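Local coordinates for protein beta-porphyranase B (Bacteroides plebeius, PDB 4AWD) that cleaves the sulfated red-algal polysaccharide porphyran at its (1->4) linkages between beta-D-galactopyranose and alpha-L-galactopyranose-6-sulfate, releasing mostly disaccharides, at residues E137-A142 with F240-C245; M201-N206 with F255-K260. One frame throughout, in Å; residues are numbered along the deposited sequence.

Contact 1: residues E137-A142 with F240-C245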
ATOM      1  N   GLU A 137     -10.034   1.834   0.847  1.00 12.64           N
ATOM      2  CA  GLU A 137      -9.968   1.574   2.277  1.00 12.28           C
ATOM      3  C   GLU A 137      -9.788   0.097   2.551  1.00 12.25           C
ATOM      4  O   GLU A 137     -10.305  -0.743   1.808  1.00 12.66           O
ATOM      5  CB  GLU A 137     -11.259   2.062   2.950  1.00 12.41           C
ATOM      6  CG  GLU A 137     -11.202   2.076   4.478  1.00 12.78           C
ATOM      7  CD  GLU A 137     -12.140   3.088   5.097  1.00 12.23           C
ATOM      8  OE1 GLU A 137     -13.352   2.796   5.224  1.00  9.80           O
ATOM      9  OE2 GLU A 137     -11.654   4.183   5.452  1.00 13.42           O
ATOM     10  N   THR A 138      -9.082  -0.215   3.635  1.00 11.50           N
ATOM     11  CA  THR A 138      -8.974  -1.581   4.102  1.00 10.88           C
ATOM     12  C   THR A 138      -9.133  -1.638   5.616  1.00 10.65           C
ATOM     13  O   THR A 138      -8.827  -0.665   6.320  1.00 10.15           O
ATOM     14  CB  THR A 138      -7.627  -2.239   3.666  1.00 11.02           C
ATOM     15  OG1 THR A 138      -7.662  -3.634   3.981  1.00 12.23           O
ATOM     16  CG2 THR A 138      -6.431  -1.610   4.358  1.00  9.89           C
ATOM     17  N   ARG A 139      -9.648  -2.776   6.094  1.00 10.50           N
ATOM     18  CA  ARG A 139      -9.622  -3.144   7.513  1.00  9.61           C
ATOM     19  C   ARG A 139      -8.484  -4.156   7.687  1.00  8.56           C
ATOM     20  O   ARG A 139      -8.563  -5.293   7.210  1.00  8.01           O
ATOM     21  CB  ARG A 139     -10.963  -3.733   7.980  1.00 10.05           C
ATOM     22  CG  ARG A 139     -11.159  -3.664   9.498  1.00 13.09           C
ATOM     23  CD  ARG A 139     -12.623  -3.852   9.957  1.00 16.02           C
ATOM     24  NE  ARG A 139     -12.859  -5.248  10.291  1.00 20.68           N
ATOM     25  CZ  ARG A 139     -12.862  -5.761  11.518  1.00 21.30           C
ATOM     26  NH1 ARG A 139     -12.699  -4.996  12.587  1.00 21.72           N
ATOM     27  NH2 ARG A 139     -13.057  -7.060  11.668  1.00 23.86           N
ATOM     28  N   MET A 140      -7.425  -3.721   8.368  1.00  6.83           N
ATOM     29  CA  MET A 140      -6.184  -4.472   8.460  1.00  5.84           C
ATOM     30  C   MET A 140      -5.773  -4.672   9.914  1.00  7.03           C
ATOM     31  O   MET A 140      -5.934  -3.781  10.760  1.00  7.93           O
ATOM     32  CB  MET A 140      -5.046  -3.736   7.711  1.00  2.00           C
ATOM     33  CG  MET A 140      -3.719  -4.493   7.672  1.00  5.95           C
ATOM     34  SD  MET A 140      -2.450  -3.503   6.876  1.00 10.99           S
ATOM     35  CE  MET A 140      -2.127  -2.298   8.188  1.00  4.09           C
ATOM     36  N   LYS A 141      -5.232  -5.843  10.205  1.00  8.82           N
ATOM     37  CA  LYS A 141      -4.525  -6.028  11.466  1.00 10.00           C
ATOM     38  C   LYS A 141      -3.103  -6.395  11.094  1.00  9.87           C
ATOM     39  O   LYS A 141      -2.899  -7.303  10.284  1.00  9.52           O
ATOM     40  CB  LYS A 141      -5.197  -7.117  12.328  1.00 10.45           C
ATOM     41  CG  LYS A 141      -4.446  -7.394  13.655  1.00 12.51           C
ATOM     42  CD  LYS A 141      -5.291  -8.119  14.714  1.00 15.79           C
ATOM     43  CE  LYS A 141      -5.328  -9.621  14.495  1.00 17.80           C
ATOM     44  NZ  LYS A 141      -5.294 -10.333  15.808  1.00 19.75           N
ATOM     45  N   ALA A 142      -2.129  -5.668  11.638  1.00 10.27           N
ATOM     46  CA  ALA A 142      -0.706  -5.909  11.281  1.00 10.99           C
ATOM     47  C   ALA A 142      -0.181  -7.188  11.903  1.00 11.08           C
ATOM     48  O   ALA A 142      -0.648  -7.597  12.959  1.00 10.56           O
ATOM     49  CB  ALA A 142       0.192  -4.725  11.678  1.00 10.36           C
ATOM     50  N   PHE A 240      -7.892  -4.838  14.407  1.00 17.07           N
ATOM     51  CA  PHE A 240      -8.259  -4.429  13.073  1.00 15.50           C
ATOM     52  C   PHE A 240      -8.605  -2.970  13.135  1.00 15.24           C
ATOM     53  O   PHE A 240      -9.289  -2.520  14.051  1.00 15.57           O
ATOM     54  CB  PHE A 240      -9.476  -5.206  12.584  1.00 14.83           C
ATOM     55  CG  PHE A 240      -9.150  -6.563  12.056  1.00 13.09           C
ATOM     56  CD1 PHE A 240      -8.764  -6.729  10.722  1.00  9.77           C
ATOM     57  CD2 PHE A 240      -9.243  -7.684  12.885  1.00 10.34           C
ATOM     58  CE1 PHE A 240      -8.466  -7.978  10.223  1.00  7.80           C
ATOM     59  CE2 PHE A 240      -8.939  -8.936  12.411  1.00  8.82           C
ATOM     60  CZ  PHE A 240      -8.543  -9.096  11.073  1.00 10.42           C
ATOM     61  N   HIS A 241      -8.110  -2.228  12.160  1.00 14.42           N
ATOM     62  CA  HIS A 241      -8.486  -0.844  12.020  1.00 13.79           C
ATOM     63  C   HIS A 241      -8.679  -0.531  10.556  1.00 13.14           C
ATOM     64  O   HIS A 241      -8.251  -1.268   9.668  1.00 13.59           O
ATOM     65  CB  HIS A 241      -7.440   0.094  12.649  1.00 13.65           C
ATOM     66  CG  HIS A 241      -7.302  -0.064  14.130  1.00 14.08           C
ATOM     67  ND1 HIS A 241      -8.162   0.534  15.027  1.00 14.59           N
ATOM     68  CD2 HIS A 241      -6.397  -0.745  14.874  1.00 14.53           C
ATOM     69  CE1 HIS A 241      -7.797   0.218  16.258  1.00 14.76           C
ATOM     70  NE2 HIS A 241      -6.730  -0.559  16.194  1.00 12.78           N
ATOM     71  N   THR A 242      -9.297   0.602  10.325  1.00 12.37           N
ATOM     72  CA  THR A 242      -9.700   1.018   9.012  1.00 12.21           C
ATOM     73  C   THR A 242      -8.693   2.075   8.536  1.00 11.53           C
ATOM     74  O   THR A 242      -8.386   3.021   9.265  1.00 11.26           O
ATOM     75  CB  THR A 242     -11.193   1.494   9.117  1.00 12.26           C
ATOM     76  OG1 THR A 242     -12.056   0.416   8.725  1.00 14.35           O
ATOM     77  CG2 THR A 242     -11.487   2.687   8.303  1.00 11.26           C
ATOM     78  N   TYR A 243      -8.139   1.874   7.344  1.00 11.13           N
ATOM     79  CA  TYR A 243      -7.167   2.813   6.767  1.00 10.89           C
ATOM     80  C   TYR A 243      -7.617   3.171   5.356  1.00 10.84           C
ATOM     81  O   TYR A 243      -7.672   2.319   4.467  1.00 10.32           O
ATOM     82  CB  TYR A 243      -5.753   2.220   6.745  1.00 10.89           C
ATOM     83  CG  TYR A 243      -5.242   1.766   8.092  1.00 10.91           C
ATOM     84  CD1 TYR A 243      -4.592   2.657   8.946  1.00  9.26           C
ATOM     85  CD2 TYR A 243      -5.404   0.440   8.512  1.00 11.35           C
ATOM     86  CE1 TYR A 243      -4.114   2.257  10.180  1.00  9.22           C
ATOM     87  CE2 TYR A 243      -4.944   0.022   9.763  1.00 11.86           C
ATOM     88  CZ  TYR A 243      -4.293   0.944  10.591  1.00 10.86           C
ATOM     89  OH  TYR A 243      -3.827   0.553  11.824  1.00  9.52           O
ATOM     90  N   GLY A 244      -7.945   4.439   5.163  1.00 10.96           N
ATOM     91  CA  GLY A 244      -8.625   4.858   3.960  1.00 11.16           C
ATOM     92  C   GLY A 244      -8.130   6.146   3.356  1.00 11.64           C
ATOM     93  O   GLY A 244      -7.594   7.034   4.029  1.00 11.09           O
ATOM     94  N   CYS A 245      -8.311   6.229   2.056  1.00 12.28           N
ATOM     95  CA  CYS A 245      -7.933   7.397   1.324  1.00 13.73           C
ATOM     96  C   CYS A 245      -9.104   7.858   0.469  1.00 13.56           C
ATOM     97  O   CYS A 245      -9.745   7.040  -0.206  1.00 13.17           O
ATOM     98  CB  CYS A 245      -6.788   7.049   0.396  1.00 13.87           C
ATOM     99  SG  CYS A 245      -6.274   8.453  -0.509  1.00 20.26           S
TER
HETATM  100  O   HOH W   1      -4.248  -1.997  12.192  1.00 13.40           O
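Glu-137 lays its carboxylate beside Thr-242 and the backbone of Gly-244: OE2 of Glu-137 is 3.2 Å from CG2 of Thr-242 and 3.4 Å from CA of Gly-244. OE2 is hydrogen-bonded to OH of Tyr-135 and OE1 to NE2 of His-35. Thr-138 pairs with Tyr-243 through two backbone bonds; N of Tyr-243 gives the shorter, 2.8 Å to O of Thr-138. With Arg-139 the chain returns to the face of Glu-137. Bent at its third torsion (chi3 94°), the side chain lays its guanidinium flat on one face of the Phe-240 ring, centres 4.5 Å apart and planes 24° apart, while NE forms a salt bridge to the calcium ligand Asp-312. Met-140 makes the second hydrogen-bonded pair, with His-241, and on the other face its CE lies 4.0 Å from CE2 of Tyr-243. A water lies 2.8 Å from O of Met-140 and also bonds OH of Tyr-243, meeting that ring at its edge. Lys-141 places CB over the centre of the Phe-240 ring, 3.8 Å from the centroid, on the face opposite Arg-139, so the ring is sandwiched. The segments 137-141 and 241-245 run antiparallel, their axes at 160°, and 134-141 is flanked on its other edge by strand 308-321. Met-140 and Tyr-243 both pack on Ile-180 of strand 168-182 in the opposing layer of the GH16 beta-sandwich.

Contact 2: residues M201-N206 with F255-K260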
ATOM      1  N   MET A 201       1.988   3.080  15.812  1.00 15.28           N
ATOM      2  CA  MET A 201       0.862   3.860  16.363  1.00 16.09           C
ATOM      3  C   MET A 201       0.655   5.197  15.662  1.00 16.01           C
ATOM      4  O   MET A 201       0.147   6.148  16.269  1.00 15.97           O
ATOM      5  CB  MET A 201       1.038   4.130  17.866  1.00 15.89           C
ATOM      6  CG  MET A 201       1.058   2.882  18.710  1.00 18.75           C
ATOM      7  SD  MET A 201       1.309   3.192  20.461  1.00 20.43           S
ATOM      8  CE  MET A 201       2.363   1.793  20.801  1.00 24.10           C
ATOM      9  N   GLN A 202       1.052   5.280  14.399  1.00 15.81           N
ATOM     10  CA  GLN A 202       0.935   6.526  13.662  1.00 16.41           C
ATOM     11  C   GLN A 202       0.328   6.232  12.297  1.00 15.89           C
ATOM     12  O   GLN A 202       0.572   5.173  11.718  1.00 15.73           O
ATOM     13  CB  GLN A 202       2.299   7.261  13.534  1.00 17.04           C
ATOM     14  CG  GLN A 202       3.057   7.576  14.873  1.00 19.43           C
ATOM     15  CD  GLN A 202       2.428   8.706  15.724  1.00 23.93           C
ATOM     16  OE1 GLN A 202       1.535   9.411  15.254  1.00 27.70           O
ATOM     17  NE2 GLN A 202       2.902   8.877  16.982  1.00 22.71           N
ATOM     18  N   MET A 203      -0.481   7.165  11.796  1.00 15.48           N
ATOM     19  CA  MET A 203      -1.076   7.048  10.462  1.00 14.44           C
ATOM     20  C   MET A 203       0.000   7.450   9.473  1.00 14.04           C
ATOM     21  O   MET A 203       0.067   8.603   9.032  1.00 13.71           O
ATOM     22  CB  MET A 203      -2.303   7.967  10.348  1.00 14.97           C
ATOM     23  CG  MET A 203      -3.151   7.832   9.081  1.00 14.43           C
ATOM     24  SD  MET A 203      -3.996   6.242   8.974  1.00 15.53           S
ATOM     25  CE  MET A 203      -4.674   6.314   7.318  1.00 12.27           C
ATOM     26  N   ASN A 204       0.882   6.500   9.169  1.00 13.53           N
ATOM     27  CA  ASN A 204       1.910   6.704   8.153  1.00 12.82           C
ATOM     28  C   ASN A 204       1.352   6.534   6.736  1.00 11.90           C
ATOM     29  O   ASN A 204       1.221   5.422   6.230  1.00 11.94           O
ATOM     30  CB  ASN A 204       3.094   5.767   8.389  1.00 12.99           C
ATOM     31  CG  ASN A 204       3.459   5.658   9.842  1.00 13.45           C
ATOM     32  OD1 ASN A 204       3.882   6.637  10.465  1.00 15.69           O
ATOM     33  ND2 ASN A 204       3.297   4.460  10.402  1.00 13.45           N
ATOM     34  N   SER A 205       1.007   7.650   6.111  1.00 11.18           N
ATOM     35  CA  SER A 205       0.499   7.642   4.743  1.00 10.72           C
ATOM     36  C   SER A 205       1.481   8.478   3.978  1.00 10.84           C
ATOM     37  O   SER A 205       2.333   9.119   4.599  1.00 10.67           O
ATOM     38  CB  SER A 205      -0.886   8.271   4.676  1.00 10.36           C
ATOM     39  OG  SER A 205      -1.774   7.581   5.529  1.00 11.70           O
ATOM     40  N   ASN A 206       1.392   8.475   2.649  1.00 10.63           N
ATOM     41  CA  ASN A 206       2.368   9.199   1.868  1.00 11.12           C
ATOM     42  C   ASN A 206       2.016   9.256   0.392  1.00 11.68           C
ATOM     43  O   ASN A 206       1.176   8.488  -0.086  1.00 11.31           O
ATOM     44  CB  ASN A 206       3.744   8.540   2.052  1.00 11.23           C
ATOM     45  CG  ASN A 206       4.894   9.540   2.056  1.00 11.86           C
ATOM     46  OD1 ASN A 206       4.725  10.724   1.739  1.00 12.64           O
ATOM     47  ND2 ASN A 206       6.088   9.051   2.399  1.00 11.63           N
ATOM     48  N   PHE A 255      -6.708  11.373   4.097  1.00 12.66           N
ATOM     49  CA  PHE A 255      -6.586  10.084   4.785  1.00 12.51           C
ATOM     50  C   PHE A 255      -7.485   9.902   6.004  1.00 12.78           C
ATOM     51  O   PHE A 255      -7.711  10.837   6.778  1.00 12.93           O
ATOM     52  CB  PHE A 255      -5.121   9.796   5.117  1.00 12.40           C
ATOM     53  CG  PHE A 255      -4.239   9.794   3.911  1.00 10.93           C
ATOM     54  CD1 PHE A 255      -4.123   8.655   3.134  1.00  9.27           C
ATOM     55  CD2 PHE A 255      -3.565  10.957   3.523  1.00  9.78           C
ATOM     56  CE1 PHE A 255      -3.327   8.651   1.984  1.00 11.63           C
ATOM     57  CE2 PHE A 255      -2.761  10.963   2.383  1.00 12.04           C
ATOM     58  CZ  PHE A 255      -2.638   9.801   1.610  1.00 10.83           C
ATOM     59  N   TYR A 256      -7.999   8.684   6.156  1.00 12.68           N
ATOM     60  CA  TYR A 256      -8.962   8.364   7.207  1.00 12.57           C
ATOM     61  C   TYR A 256      -8.522   7.158   8.023  1.00 12.27           C
ATOM     62  O   TYR A 256      -8.116   6.133   7.480  1.00 11.72           O
ATOM     63  CB  TYR A 256     -10.354   8.139   6.617  1.00 12.52           C
ATOM     64  CG  TYR A 256     -10.928   9.386   5.977  1.00 14.01           C
ATOM     65  CD1 TYR A 256     -10.475   9.830   4.724  1.00 12.93           C
ATOM     66  CD2 TYR A 256     -11.915  10.136   6.629  1.00 14.87           C
ATOM     67  CE1 TYR A 256     -10.980  10.978   4.144  1.00 13.07           C
ATOM     68  CE2 TYR A 256     -12.432  11.298   6.049  1.00 15.25           C
ATOM     69  CZ  TYR A 256     -11.961  11.707   4.807  1.00 15.34           C
ATOM     70  OH  TYR A 256     -12.465  12.850   4.231  1.00 15.88           O
ATOM     71  N   TYR A 257      -8.583   7.317   9.333  1.00 12.20           N
ATOM     72  CA  TYR A 257      -8.319   6.236  10.246  1.00 12.60           C
ATOM     73  C   TYR A 257      -9.605   5.982  10.992  1.00 12.74           C
ATOM     74  O   TYR A 257     -10.166   6.908  11.542  1.00 13.55           O
ATOM     75  CB  TYR A 257      -7.216   6.634  11.230  1.00 12.30           C
ATOM     76  CG  TYR A 257      -6.936   5.597  12.287  1.00 11.92           C
ATOM     77  CD1 TYR A 257      -6.492   4.320  11.929  1.00 10.54           C
ATOM     78  CD2 TYR A 257      -7.113   5.884  13.639  1.00 11.21           C
ATOM     79  CE1 TYR A 257      -6.227   3.369  12.876  1.00 11.25           C
ATOM     80  CE2 TYR A 257      -6.851   4.923  14.610  1.00 11.52           C
ATOM     81  CZ  TYR A 257      -6.400   3.671  14.223  1.00 12.38           C
ATOM     82  OH  TYR A 257      -6.117   2.703  15.166  1.00 13.23           O
ATOM     83  N   ASP A 258     -10.069   4.736  11.003  1.00 13.03           N
ATOM     84  CA  ASP A 258     -11.345   4.369  11.630  1.00 13.58           C
ATOM     85  C   ASP A 258     -12.517   5.335  11.285  1.00 13.76           C
ATOM     86  O   ASP A 258     -13.361   5.655  12.122  1.00 13.56           O
ATOM     87  CB  ASP A 258     -11.162   4.159  13.143  1.00 13.75           C
ATOM     88  CG  ASP A 258     -10.445   2.844  13.485  1.00 14.34           C
ATOM     89  OD1 ASP A 258     -10.343   1.944  12.609  1.00 14.99           O
ATOM     90  OD2 ASP A 258      -9.995   2.699  14.646  1.00 14.14           O
ATOM     91  N   GLY A 259     -12.547   5.784  10.030  1.00 14.24           N
ATOM     92  CA  GLY A 259     -13.603   6.652   9.515  1.00 14.79           C
ATOM     93  C   GLY A 259     -13.465   8.133   9.852  1.00 15.21           C
ATOM     94  O   GLY A 259     -14.341   8.924   9.515  1.00 15.87           O
ATOM     95  N   LYS A 260     -12.374   8.524  10.499  1.00 14.77           N
ATOM     96  CA  LYS A 260     -12.198   9.913  10.884  1.00 15.22           C
ATOM     97  C   LYS A 260     -11.096  10.553  10.064  1.00 14.78           C
ATOM     98  O   LYS A 260     -10.012   9.992   9.932  1.00 14.65           O
ATOM     99  CB  LYS A 260     -11.857  10.027  12.388  1.00 15.81           C
ATOM    100  CG  LYS A 260     -12.979   9.581  13.357  1.00 17.76           C
ATOM    101  CD  LYS A 260     -12.442   9.397  14.794  1.00 22.46           C
ATOM    102  CE  LYS A 260     -11.895   7.963  15.051  1.00 24.39           C
ATOM    103  NZ  LYS A 260     -10.441   7.762  14.713  1.00 22.67           N
TER
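Ser-205 sets its CB over the centre of the Phe-255 ring, 3.5 Å from the centroid and 9° off the ring normal, a close CH-pi contact. Its OG lies over the same face, 3.5 Å from CD1 of Phe-255. The second point of touch is Met-203, whose chain turns at chi2 (67°) and brings CE to 4.1 Å from CB of Phe-255 and 3.5 Å from O of Tyr-256. Its SD is 4.0 Å from CB of Tyr-257 and approaches the ring obliquely, 58° off the normal, as a Met-aromatic contact. No hydrogen bond joins the two segments. The polar ends are held from outside: OG of Ser-205 bonds O of Ile-179, OH of Tyr-257 bonds Asp-234, and O of Met-203 bonds the hydroxyl of Tyr-263. Met-203 is also the centre of an inverse gamma turn. Beyond Tyr-257 the chain reverses in a type I' turn to Lys-260, whose N and NZ reach O of Tyr-257 from opposite faces of its carbonyl plane. Side chains from the start of strand 204-213 and the turn just before it thus pack against strand 252-257, the face-to-face packing of a beta-sandwich (jelly-roll) interior, as in GH16 enzymes.

Overall arrangement
Strands 241-249 and 252-257 are sheet neighbours, so contacts 1 and 2 adjoin, their centres about 9 Å apart. N of Tyr-256 lies 2.7 Å from O of Gly-244, a probable hydrogen bond. Contact 1 is lateral pairing within a layer, with four backbone hydrogen bonds and 616 Å² buried; one face carries charged side chains and the stack near the calcium, the other is turned to the interior. Contact 2 spans two layers, buries 234 Å² and relies on a serine CH2 over a ring and on methionine sulfur and methyl packing, with no hydrogen bond across. Five of its six touching residues are buried, against five of ten in contact 1. Met-203 also touches Tyr-243, so the two contacts meet in the same interior.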